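Long-range contacts in putative phthiocerol dimycocerosate transporter LppX (Mycobacterium tuberculosis, PDB 2BYO), which might carry phthiocerol dimycocerosates, lipids of the mycobacterial cell wall, from the cell membrane to the outer membrane in a large hydrophobic cavity: residues Leu32-Lys36 with Gly120-Leu125; Leu38-Ala44 with Leu195-Asn201; Leu69-Gly73 with Pro84-Gln88. One frame throughout, in Å; residues are numbered along the deposited sequence.

Contact 1 of 3, residues Leu32-Lys36 with Gly120-Leu125; sequences LDATK and GVTQLL. With HXA (docosa-4,7,10,13,16,19-hexaenoic acid), chain I.
L32 and L125 meet tip to tip, CD1 of L32 standing 3.5 Å from CD1 of L125, the closest approach between the helical segment 32-36 and the loop 120-125. The two branches of L32 divide the work: chi1 of -66° directs the side chain to the loop and chi2 of -176° carries CD1 on to L125 and toward the carbonyl O of V121, leaving CD2 4.3 Å from V121 CG2 and against the fatty acid at HXA C16. L125 splits in the same manner, CD1 for the leucine and CD2 for the lipid, 3.9 Å from HXA C19. Helix 22-36 and the loop thus form two walls around docosahexaenoic acid in the hydrophobic cavity of the U-shaped beta-half-barrel, which is large enough to hold one phthiocerol dimycocerosate molecule. At the carboxylate end, V121 N gives HXA O2 a weak hydrogen bond of 3.4 Å, and V121 CG1 lies 3.6 Å from the same oxygen. K36, extended beyond CG, runs past this carboxylate; its CG is 3.9 Å from HXA O2, but NZ travels on to the loop and ends 3.6 Å from G120 N, a contact without a hydrogen bond. T35 turns its methyl CG2 to the acyl chain, and its OG1 bonds back to the carbonyl of S31. Further along the lipid, the amide oxygen OE1 of Q123 comes 3.3 Å from HXA C18.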
loop_
_atom_site.group_PDB
_atom_site.type_symbol
_atom_site.label_atom_id
_atom_site.label_comp_id
_atom_site.label_asym_id
_atom_site.label_seq_id
_atom_site.Cartn_x
_atom_site.Cartn_y
_atom_site.Cartn_z
ATOM N N LEU A 32 4.369 11.132 -1.492
ATOM C CA LEU A 32 3.577 10.570 -2.588
ATOM C C LEU A 32 4.241 10.849 -3.931
ATOM O O LEU A 32 4.263 9.982 -4.799
ATOM C CB LEU A 32 2.145 11.115 -2.566
ATOM C CG LEU A 32 1.276 10.723 -1.361
ATOM C CD1 LEU A 32 -0.133 11.247 -1.535
ATOM C CD2 LEU A 32 1.245 9.213 -1.156
ATOM N N ASP A 33 4.800 12.044 -4.096
ATOM C CA ASP A 33 5.574 12.365 -5.296
ATOM C C ASP A 33 6.837 11.507 -5.409
ATOM O O ASP A 33 7.165 11.034 -6.492
ATOM C CB ASP A 33 5.939 13.844 -5.331
ATOM C CG ASP A 33 4.740 14.732 -5.604
ATOM O OD1 ASP A 33 3.710 14.235 -6.118
ATOM O OD2 ASP A 33 4.832 15.933 -5.312
ATOM N N ALA A 34 7.527 11.283 -4.297
ATOM C CA ALA A 34 8.681 10.388 -4.311
ATOM C C ALA A 34 8.237 8.986 -4.726
ATOM O O ALA A 34 8.877 8.352 -5.554
ATOM C CB ALA A 34 9.369 10.370 -2.963
ATOM N N THR A 35 7.109 8.532 -4.188
ATOM C CA THR A 35 6.559 7.228 -4.539
ATOM C C THR A 35 6.220 7.129 -6.029
ATOM O O THR A 35 6.534 6.124 -6.682
ATOM C CB THR A 35 5.317 6.903 -3.675
ATOM O OG1 THR A 35 5.688 6.939 -2.293
ATOM C CG2 THR A 35 4.766 5.538 -3.995
ATOM N N LYS A 36 5.578 8.167 -6.557
ATOM C CA LYS A 36 5.239 8.222 -7.974
ATOM C C LYS A 36 6.461 8.152 -8.914
ATOM O O LYS A 36 6.363 7.631 -10.027
ATOM C CB LYS A 36 4.455 9.498 -8.283
ATOM C CG LYS A 36 2.990 9.420 -7.966
ATOM C CD LYS A 36 2.237 10.601 -8.626
ATOM C CE LYS A 36 0.729 10.558 -8.342
ATOM N NZ LYS A 36 -0.026 11.650 -9.065
ATOM N N GLY A 120 -2.616 9.103 -9.317
ATOM C CA GLY A 120 -2.892 7.693 -9.036
ATOM C C GLY A 120 -3.075 7.439 -7.551
ATOM O O GLY A 120 -4.197 7.233 -7.082
ATOM N N VAL A 121 -1.967 7.453 -6.812
ATOM C CA VAL A 121 -2.011 7.301 -5.352
ATOM C C VAL A 121 -2.301 8.626 -4.634
ATOM O O VAL A 121 -2.508 8.636 -3.414
ATOM C CB VAL A 121 -0.727 6.627 -4.772
ATOM C CG1 VAL A 121 -0.556 5.225 -5.361
ATOM C CG2 VAL A 121 0.533 7.479 -5.002
ATOM N N THR A 122 -2.318 9.733 -5.383
ATOM C CA THR A 122 -2.922 10.976 -4.890
ATOM C C THR A 122 -4.438 10.755 -4.816
ATOM O O THR A 122 -5.184 11.035 -5.761
ATOM C CB THR A 122 -2.525 12.234 -5.743
ATOM O OG1 THR A 122 -1.333 12.815 -5.200
ATOM C CG2 THR A 122 -3.619 13.322 -5.759
ATOM N N GLN A 123 -4.862 10.185 -3.689
ATOM C CA GLN A 123 -6.263 10.190 -3.288
ATOM C C GLN A 123 -6.626 11.650 -3.087
ATOM O O GLN A 123 -5.724 12.495 -3.027
ATOM C CB GLN A 123 -6.445 9.421 -1.975
ATOM C CG GLN A 123 -5.597 9.947 -0.802
ATOM C CD GLN A 123 -5.969 9.299 0.516
ATOM O OE1 GLN A 123 -5.763 8.100 0.714
ATOM N NE2 GLN A 123 -6.524 10.091 1.428
ATOM N N LEU A 124 -7.909 11.974 -2.969
ATOM C CA LEU A 124 -8.253 13.338 -2.591
ATOM C C LEU A 124 -7.705 13.556 -1.176
ATOM O O LEU A 124 -8.369 13.281 -0.171
ATOM C CB LEU A 124 -9.754 13.629 -2.714
ATOM C CG LEU A 124 -10.335 13.661 -4.145
ATOM C CD1 LEU A 124 -11.562 14.578 -4.211
ATOM C CD2 LEU A 124 -9.312 14.092 -5.210
ATOM N N LEU A 125 -6.448 14.007 -1.147
ATOM C CA LEU A 125 -5.709 14.318 0.074
ATOM C C LEU A 125 -6.365 15.455 0.832
ATOM O O LEU A 125 -6.273 15.520 2.049
ATOM C CB LEU A 125 -4.255 14.698 -0.247
ATOM C CG LEU A 125 -3.180 13.627 -0.087
ATOM C CD1 LEU A 125 -1.863 14.174 -0.590
ATOM C CD2 LEU A 125 -3.052 13.190 1.365
HETATM C C1 HXA I . 1.465 5.969 -9.527
HETATM O O1 HXA I . 1.123 6.278 -10.695
HETATM O O2 HXA I . 0.776 6.246 -8.520
HETATM C C2 HXA I . 2.781 5.241 -9.341
HETATM C C3 HXA I . 2.656 4.097 -8.330
HETATM C C4 HXA I . 3.611 2.944 -8.663
HETATM C C5 HXA I . 4.736 2.767 -7.639
HETATM C C6 HXA I . 4.567 1.507 -6.784
HETATM C C7 HXA I . 4.337 1.828 -5.313
HETATM C C8 HXA I . 3.483 0.760 -4.641
HETATM C C9 HXA I . 3.279 1.077 -3.158
HETATM C C10 HXA I . 1.860 1.548 -2.828
HETATM C C11 HXA I . 1.714 3.072 -2.813
HETATM C C12 HXA I . 1.608 3.646 -1.397
HETATM C C13 HXA I . 0.169 3.661 -0.867
HETATM C C14 HXA I . -0.462 5.058 -0.868
HETATM C C15 HXA I . -0.846 5.515 0.541
HETATM C C16 HXA I . -1.591 6.846 0.492
HETATM C C17 HXA I . -1.562 7.575 1.831
HETATM C C18 HXA I . -2.790 8.478 1.980
HETATM C C19 HXA I . -2.569 9.626 2.963
HETATM C C20 HXA I . -2.820 9.188 4.402
HETATM C C21 HXA I . -2.650 10.350 5.379
HETATM C C22 HXA I . -2.355 9.906 6.801
#

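Contact 2 of 3, residues Leu38-Ala44 with Leu195-Asn201; sequences LTSVHVA and LTQSKWN. With ZN (zinc ion), chain C; LNL (alpha-linolenic acid), chain K; HXA (docosa-4,7,10,13,16,19-hexaenoic acid), chain I.
N201 OD1 is held by two successive backbone amides of the facing segment: T39 N at 2.7 Å, lying in the carbonyl plane, and S40 N at 3.4 Å, a weak bond. The backbone of N201 answers with its own N-H to S40 O at 2.8 Å, so the chain beyond strand 191-198 stays fastened to the start of strand 40-49. Farther in, H42-S198 and A44-T196 are hydrogen-bonded antiparallel pairs, with V43-Q197 the non-hydrogen-bonded pair between them. W200 NE1 gives a hydrogen bond of 3.0 Å to Q197 OE1, in the indole plane and on a lone pair of the amide oxygen. This fixes the amide's rotation and leaves Q197 NE2 facing HXA C9. L38 sets CD2 3.7 Å from W200 CD1, at the ring's edge. V43 CG1 meets L195 CG at 3.5 Å on the lipid-facing side, where L195 CD1 touches linolenic acid at C7. On the other face H42, with CG anti to the backbone N (chi1 -179°), binds zinc through NE2 at 2.0 Å, alongside two waters and D61; ND1 binds a second zinc ion with D63, so the imidazole links two metals. In the half-barrel sheet, strand 57-65 flanks 40-49, bonding V41 and V43 through V64 and V62, and strand 181-187 flanks 191-198, bonding L195 and Q197 through A184 and V182.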
loop_
_atom_site.group_PDB
_atom_site.type_symbol
_atom_site.label_atom_id
_atom_site.label_comp_id
_atom_site.label_asym_id
_atom_site.label_seq_id
_atom_site.Cartn_x
_atom_site.Cartn_y
_atom_site.Cartn_z
ATOM N N LEU A 38 9.308 6.491 -8.472
ATOM C CA LEU A 38 10.079 5.245 -8.359
ATOM C C LEU A 38 10.067 4.416 -9.641
ATOM O O LEU A 38 9.041 4.302 -10.313
ATOM C CB LEU A 38 9.523 4.386 -7.216
ATOM C CG LEU A 38 9.694 4.948 -5.809
ATOM C CD1 LEU A 38 8.853 4.171 -4.809
ATOM C CD2 LEU A 38 11.163 4.920 -5.401
ATOM N N THR A 39 11.227 3.857 -9.979
ATOM C CA THR A 39 11.351 2.906 -11.067
ATOM C C THR A 39 10.979 1.520 -10.544
ATOM O O THR A 39 10.412 0.687 -11.268
ATOM C CB THR A 39 12.795 2.877 -11.595
ATOM O OG1 THR A 39 13.226 4.211 -11.886
ATOM C CG2 THR A 39 12.899 2.038 -12.853
ATOM N N SER A 40 11.326 1.262 -9.286
ATOM C CA SER A 40 11.076 -0.047 -8.675
ATOM C C SER A 40 11.081 0.068 -7.162
ATOM O O SER A 40 11.633 1.013 -6.608
ATOM C CB SER A 40 12.109 -1.081 -9.140
ATOM O OG SER A 40 13.419 -0.733 -8.726
ATOM N N VAL A 41 10.441 -0.887 -6.499
ATOM C CA VAL A 41 10.339 -0.869 -5.052
ATOM C C VAL A 41 9.965 -2.275 -4.567
ATOM O O VAL A 41 9.400 -3.054 -5.320
ATOM C CB VAL A 41 9.285 0.197 -4.587
ATOM C CG1 VAL A 41 7.878 -0.190 -5.021
ATOM C CG2 VAL A 41 9.335 0.420 -3.082
ATOM N N HIS A 42 10.326 -2.600 -3.333
ATOM C CA HIS A 42 9.860 -3.826 -2.682
ATOM C C HIS A 42 8.765 -3.403 -1.718
ATOM O O HIS A 42 8.913 -2.385 -1.024
ATOM C CB HIS A 42 11.015 -4.515 -1.951
ATOM C CG HIS A 42 10.635 -5.793 -1.267
ATOM N ND1 HIS A 42 10.787 -7.030 -1.859
ATOM C CD2 HIS A 42 10.152 -6.028 -0.025
ATOM C CE1 HIS A 42 10.398 -7.969 -1.015
ATOM N NE2 HIS A 42 9.991 -7.385 0.098
ATOM N N VAL A 43 7.647 -4.127 -1.736
ATOM C CA VAL A 43 6.519 -3.858 -0.846
ATOM C C VAL A 43 6.200 -5.079 0.024
ATOM O O VAL A 43 6.104 -6.221 -0.476
ATOM C CB VAL A 43 5.251 -3.437 -1.621
ATOM C CG1 VAL A 43 4.061 -3.375 -0.697
ATOM C CG2 VAL A 43 5.442 -2.066 -2.254
ATOM N N ALA A 44 6.063 -4.815 1.326
ATOM C CA ALA A 44 5.631 -5.795 2.296
ATOM C C ALA A 44 4.278 -5.369 2.841
ATOM O O ALA A 44 4.137 -4.296 3.452
ATOM C CB ALA A 44 6.639 -5.909 3.409
ATOM N N LEU A 195 1.486 -1.234 4.890
ATOM C CA LEU A 195 2.302 -1.358 3.703
ATOM C C LEU A 195 3.646 -0.716 3.965
ATOM O O LEU A 195 3.726 0.469 4.276
ATOM C CB LEU A 195 1.594 -0.695 2.528
ATOM C CG LEU A 195 2.235 -1.007 1.188
ATOM C CD1 LEU A 195 1.162 -1.127 0.123
ATOM C CD2 LEU A 195 3.297 0.041 0.811
ATOM N N THR A 196 4.699 -1.509 3.849
ATOM C CA THR A 196 6.046 -1.051 4.110
ATOM C C THR A 196 6.870 -1.142 2.817
ATOM O O THR A 196 6.940 -2.202 2.185
ATOM C CB THR A 196 6.671 -1.886 5.251
ATOM O OG1 THR A 196 5.839 -1.779 6.417
ATOM C CG2 THR A 196 8.090 -1.412 5.596
ATOM N N GLN A 197 7.473 -0.012 2.425
ATOM C CA GLN A 197 8.348 0.042 1.248
ATOM C C GLN A 197 9.826 -0.107 1.627
ATOM O O GLN A 197 10.257 0.312 2.710
ATOM C CB GLN A 197 8.188 1.379 0.505
ATOM C CG GLN A 197 6.811 1.643 -0.094
ATOM C CD GLN A 197 6.729 2.978 -0.817
ATOM O OE1 GLN A 197 7.747 3.612 -1.115
ATOM N NE2 GLN A 197 5.511 3.404 -1.118
ATOM N N SER A 198 10.596 -0.665 0.696
ATOM C CA SER A 198 12.052 -0.746 0.803
ATOM C C SER A 198 12.631 -0.970 -0.583
ATOM O O SER A 198 11.893 -1.108 -1.561
ATOM C CB SER A 198 12.454 -1.887 1.744
ATOM O OG SER A 198 11.924 -3.123 1.287
ATOM N N LYS A 199 13.955 -1.017 -0.667
ATOM C CA LYS A 199 14.663 -1.376 -1.912
ATOM C C LYS A 199 14.329 -0.449 -3.078
ATOM O O LYS A 199 14.300 -0.854 -4.238
ATOM C CB LYS A 199 14.414 -2.847 -2.285
ATOM C CG LYS A 199 14.724 -3.824 -1.128
ATOM C CD LYS A 199 14.766 -5.266 -1.591
ATOM C CE LYS A 199 16.094 -5.648 -2.221
ATOM N NZ LYS A 199 17.175 -5.860 -1.218
ATOM N N TRP A 200 14.100 0.815 -2.746
ATOM C CA TRP A 200 13.729 1.824 -3.728
ATOM C C TRP A 200 14.754 1.857 -4.842
ATOM O O TRP A 200 15.941 2.027 -4.579
ATOM C CB TRP A 200 13.649 3.202 -3.065
ATOM C CG TRP A 200 12.647 3.249 -1.927
ATOM C CD1 TRP A 200 11.303 3.496 -2.022
ATOM C CD2 TRP A 200 12.918 3.043 -0.526
ATOM N NE1 TRP A 200 10.720 3.464 -0.765
ATOM C CE2 TRP A 200 11.687 3.192 0.167
ATOM C CE3 TRP A 200 14.083 2.762 0.210
ATOM C CZ2 TRP A 200 11.584 3.053 1.554
ATOM C CZ3 TRP A 200 13.984 2.630 1.595
ATOM C CH2 TRP A 200 12.736 2.774 2.252
ATOM N N ASN A 201 14.282 1.673 -6.076
ATOM C CA ASN A 201 15.105 1.739 -7.264
ATOM C C ASN A 201 16.239 0.705 -7.331
ATOM O O ASN A 201 17.178 0.848 -8.116
ATOM C CB ASN A 201 15.611 3.171 -7.481
ATOM C CG ASN A 201 14.485 4.140 -7.815
ATOM O OD1 ASN A 201 13.488 3.758 -8.423
ATOM N ND2 ASN A 201 14.650 5.398 -7.439
HETATM ZN ZN ZN C . 10.025 -8.452 1.739
HETATM O O1 LNL K . -2.425 -3.844 -7.519
HETATM C C1 LNL K . -1.451 -4.607 -7.314
HETATM O O2 LNL K . -1.543 -5.613 -6.573
HETATM C C2 LNL K . -0.128 -4.318 -8.002
HETATM C C3 LNL K . 0.838 -3.566 -7.094
HETATM C C4 LNL K . 1.558 -4.490 -6.105
HETATM C C5 LNL K . 1.150 -4.328 -4.632
HETATM C C6 LNL K . 1.057 -2.872 -4.143
HETATM C C7 LNL K . 0.120 -2.755 -2.937
HETATM C C8 LNL K . -1.341 -2.505 -3.325
HETATM C C9 LNL K . -2.073 -1.636 -2.298
HETATM C C10 LNL K . -3.106 -2.398 -1.468
HETATM C C11 LNL K . -2.504 -2.776 -0.129
HETATM C C12 LNL K . -2.343 -1.913 0.884
HETATM C C13 LNL K . -2.754 -0.453 0.828
HETATM C C14 LNL K . -1.985 0.381 1.854
HETATM C C15 LNL K . -2.686 0.503 3.208
HETATM C C16 LNL K . -2.471 1.884 3.830
HETATM C C17 LNL K . -3.329 2.962 3.160
HETATM C C18 LNL K . -3.241 4.308 3.854
HETATM C C1 HXA I . 1.465 5.969 -9.527
HETATM O O1 HXA I . 1.123 6.278 -10.695
HETATM O O2 HXA I . 0.776 6.246 -8.520
HETATM C C2 HXA I . 2.781 5.241 -9.341
HETATM C C3 HXA I . 2.656 4.097 -8.330
HETATM C C4 HXA I . 3.611 2.944 -8.663
HETATM C C5 HXA I . 4.736 2.767 -7.639
HETATM C C6 HXA I . 4.567 1.507 -6.784
HETATM C C7 HXA I . 4.337 1.828 -5.313
HETATM C C8 HXA I . 3.483 0.760 -4.641
HETATM C C9 HXA I . 3.279 1.077 -3.158
HETATM C C10 HXA I . 1.860 1.548 -2.828
HETATM C C11 HXA I . 1.714 3.072 -2.813
HETATM C C12 HXA I . 1.608 3.646 -1.397
HETATM C C13 HXA I . 0.169 3.661 -0.867
HETATM C C14 HXA I . -0.462 5.058 -0.868
HETATM C C15 HXA I . -0.846 5.515 0.541
HETATM C C16 HXA I . -1.591 6.846 0.492
HETATM C C17 HXA I . -1.562 7.575 1.831
HETATM C C18 HXA I . -2.790 8.478 1.980
HETATM C C19 HXA I . -2.569 9.626 2.963
HETATM C C20 HXA I . -2.820 9.188 4.402
HETATM C C21 HXA I . -2.650 10.350 5.379
HETATM C C22 HXA I . -2.355 9.906 6.801
HETATM O O HOH W 1 4.407 -3.970 6.350
HETATM O O HOH W 2 11.152 -7.268 3.306
HETATM O O HOH W 3 11.138 -10.568 1.323
#

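Contact 3 of 3, residues Leu69-Gly73 with Pro84-Gln88; sequences LAAKG and PFRVQ. With OAA (oxaloacetate ion), chain L.
Two neighbouring antiparallel strands of the half-barrel, 70-77 and 83-88, pair here, their short segments running at 173° to each other. A71-V87 and G73-F85 are hydrogen-bonded pairs, with K72-R86 as the non-hydrogen-bonded pair between them. The first pair is joined by two backbone bonds, A71 N to V87 O at 3.0 Å and V87 N to A71 O at 2.8 Å. On the face bearing A71, F85 and V87, the methyl of A71 packs 3.8 Å from V87 CB. F85 holds CG anti to its backbone N (chi1 170°), which swings the ring along the strand pair until A71 CB sits at its edge, 4.4 Å from CE2. G73 N lies near the plane of the same ring, also at its edge. K72 and R86 leave from the opposite face and diverge. The extended K72 runs beside an oxaloacetate ion, its CG 3.4 Å from OAA O1, and NZ makes only a weak hydrogen bond to OAA O5; even so, the ammonium probably attracts the carboxylate that carries O5. P84 packs against the ion from the other strand, CB lying 3.3 Å from OAA C2. CG of R86 sits between its backbone N and carbonyl carbon (chi1 69°), and the chain runs extended from there to NE; Q88 OE1 stands 3.8 Å over the centre of one guanidinium face, and W100 gives the group a cation-pi partner. Around the pair, V62 of strand 57-65 touches A71 and F85, I92 of strand 91-96 touches F85 and V87, and helix 106-112 brings I106 against L69 and V87.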
loop_
_atom_site.group_PDB
_atom_site.type_symbol
_atom_site.label_atom_id
_atom_site.label_comp_id
_atom_site.label_asym_id
_atom_site.label_seq_id
_atom_site.Cartn_x
_atom_site.Cartn_y
_atom_site.Cartn_z
ATOM N N LEU A 69 3.645 -1.562 -15.355
ATOM C CA LEU A 69 3.367 -2.107 -14.030
ATOM C C LEU A 69 3.462 -3.633 -14.036
ATOM O O LEU A 69 2.778 -4.308 -14.806
ATOM C CB LEU A 69 1.987 -1.681 -13.527
ATOM C CG LEU A 69 1.651 -2.127 -12.094
ATOM C CD1 LEU A 69 2.557 -1.445 -11.087
ATOM C CD2 LEU A 69 0.198 -1.842 -11.766
ATOM N N ALA A 70 4.327 -4.162 -13.181
ATOM C CA ALA A 70 4.529 -5.597 -13.073
ATOM C C ALA A 70 5.045 -5.922 -11.673
ATOM O O ALA A 70 5.743 -5.110 -11.054
ATOM C CB ALA A 70 5.493 -6.083 -14.141
ATOM N N ALA A 71 4.672 -7.094 -11.166
ATOM C CA ALA A 71 5.018 -7.472 -9.796
ATOM C C ALA A 71 5.202 -8.973 -9.685
ATOM O O ALA A 71 4.537 -9.744 -10.380
ATOM C CB ALA A 71 3.963 -7.004 -8.837
ATOM N N LYS A 72 6.129 -9.370 -8.822
ATOM C CA LYS A 72 6.411 -10.775 -8.549
ATOM C C LYS A 72 6.818 -10.893 -7.082
ATOM O O LYS A 72 7.604 -10.092 -6.586
ATOM C CB LYS A 72 7.538 -11.279 -9.446
ATOM C CG LYS A 72 7.800 -12.786 -9.370
ATOM C CD LYS A 72 8.934 -13.179 -10.319
ATOM C CE LYS A 72 9.370 -14.648 -10.154
ATOM N NZ LYS A 72 10.561 -14.971 -11.006
ATOM N N GLY A 73 6.265 -11.882 -6.390
ATOM C CA GLY A 73 6.652 -12.134 -5.023
ATOM C C GLY A 73 5.912 -13.312 -4.429
ATOM O O GLY A 73 5.578 -14.271 -5.126
ATOM N N PRO A 84 3.160 -18.232 -4.381
ATOM C CA PRO A 84 3.725 -17.290 -5.345
ATOM C C PRO A 84 2.666 -16.331 -5.901
ATOM O O PRO A 84 1.520 -16.735 -6.117
ATOM C CB PRO A 84 4.271 -18.197 -6.449
ATOM C CG PRO A 84 4.391 -19.554 -5.823
ATOM C CD PRO A 84 3.333 -19.632 -4.799
ATOM N N PHE A 85 3.075 -15.086 -6.138
ATOM C CA PHE A 85 2.170 -13.982 -6.472
ATOM C C PHE A 85 2.754 -13.217 -7.639
ATOM O O PHE A 85 3.949 -12.957 -7.661
ATOM C CB PHE A 85 2.021 -13.032 -5.263
ATOM C CG PHE A 85 1.296 -11.738 -5.579
ATOM C CD1 PHE A 85 -0.075 -11.625 -5.376
ATOM C CD2 PHE A 85 1.976 -10.651 -6.093
ATOM C CE1 PHE A 85 -0.753 -10.449 -5.675
ATOM C CE2 PHE A 85 1.300 -9.455 -6.397
ATOM C CZ PHE A 85 -0.064 -9.361 -6.186
ATOM N N ARG A 86 1.917 -12.841 -8.600
ATOM C CA ARG A 86 2.386 -11.971 -9.684
ATOM C C ARG A 86 1.319 -11.020 -10.208
ATOM O O ARG A 86 0.120 -11.263 -10.084
ATOM C CB ARG A 86 2.979 -12.786 -10.849
ATOM C CG ARG A 86 1.957 -13.585 -11.606
ATOM C CD ARG A 86 2.573 -14.562 -12.595
ATOM N NE ARG A 86 1.518 -15.194 -13.387
ATOM C CZ ARG A 86 1.683 -16.235 -14.207
ATOM N NH1 ARG A 86 2.870 -16.818 -14.353
ATOM N NH2 ARG A 86 0.641 -16.703 -14.874
ATOM N N VAL A 87 1.795 -9.907 -10.753
ATOM C CA VAL A 87 0.998 -9.037 -11.597
ATOM C C VAL A 87 1.692 -8.995 -12.962
ATOM O O VAL A 87 2.841 -8.560 -13.072
ATOM C CB VAL A 87 0.868 -7.615 -11.003
ATOM C CG1 VAL A 87 0.199 -6.675 -12.006
ATOM C CG2 VAL A 87 0.081 -7.655 -9.715
ATOM N N GLN A 88 0.992 -9.475 -13.984
ATOM C CA GLN A 88 1.481 -9.455 -15.354
ATOM C C GLN A 88 0.377 -8.917 -16.245
ATOM O O GLN A 88 -0.735 -9.446 -16.243
ATOM C CB GLN A 88 1.863 -10.866 -15.806
ATOM C CG GLN A 88 3.113 -11.408 -15.131
ATOM C CD GLN A 88 3.604 -12.710 -15.749
ATOM O OE1 GLN A 88 2.896 -13.369 -16.529
ATOM N NE2 GLN A 88 4.827 -13.098 -15.388
HETATM O O1 OAA L . 6.583 -15.608 -7.971
HETATM O O2 OAA L . 6.144 -15.919 -10.068
HETATM O O4 OAA L . 9.233 -19.014 -8.615
HETATM O O5 OAA L . 9.557 -18.228 -10.629
HETATM O O3 OAA L . 6.836 -19.927 -9.984
HETATM C C1 OAA L . 6.459 -16.388 -8.950
HETATM C C2 OAA L . 6.636 -17.884 -8.766
HETATM C C3 OAA L . 7.317 -18.602 -9.928
HETATM C C4 OAA L . 8.783 -18.614 -9.714
#

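Contacts 2 and 3 belong to one antiparallel sheet, their centres about 13 Å apart, with strand 57-65 lying between strands 40-49 and 70-77. Contact 1 instead sets helix 22-36 against a loop lining the cavity; its centre lies about 15 Å from that of contact 2 and about 21 Å from that of contact 3. Contacts 1 and 2 touch through T35 CG2 and Q197 NE2, 3.7 Å apart. Along the chain their segments alternate, while contact 3 is nested inside both. Contacts 1 and 2 thus join segments far apart in sequence around the same docosahexaenoic acid, whereas contact 3 is a local strand pair farther along the sheet, where L69 and V87 meet linolenic acids.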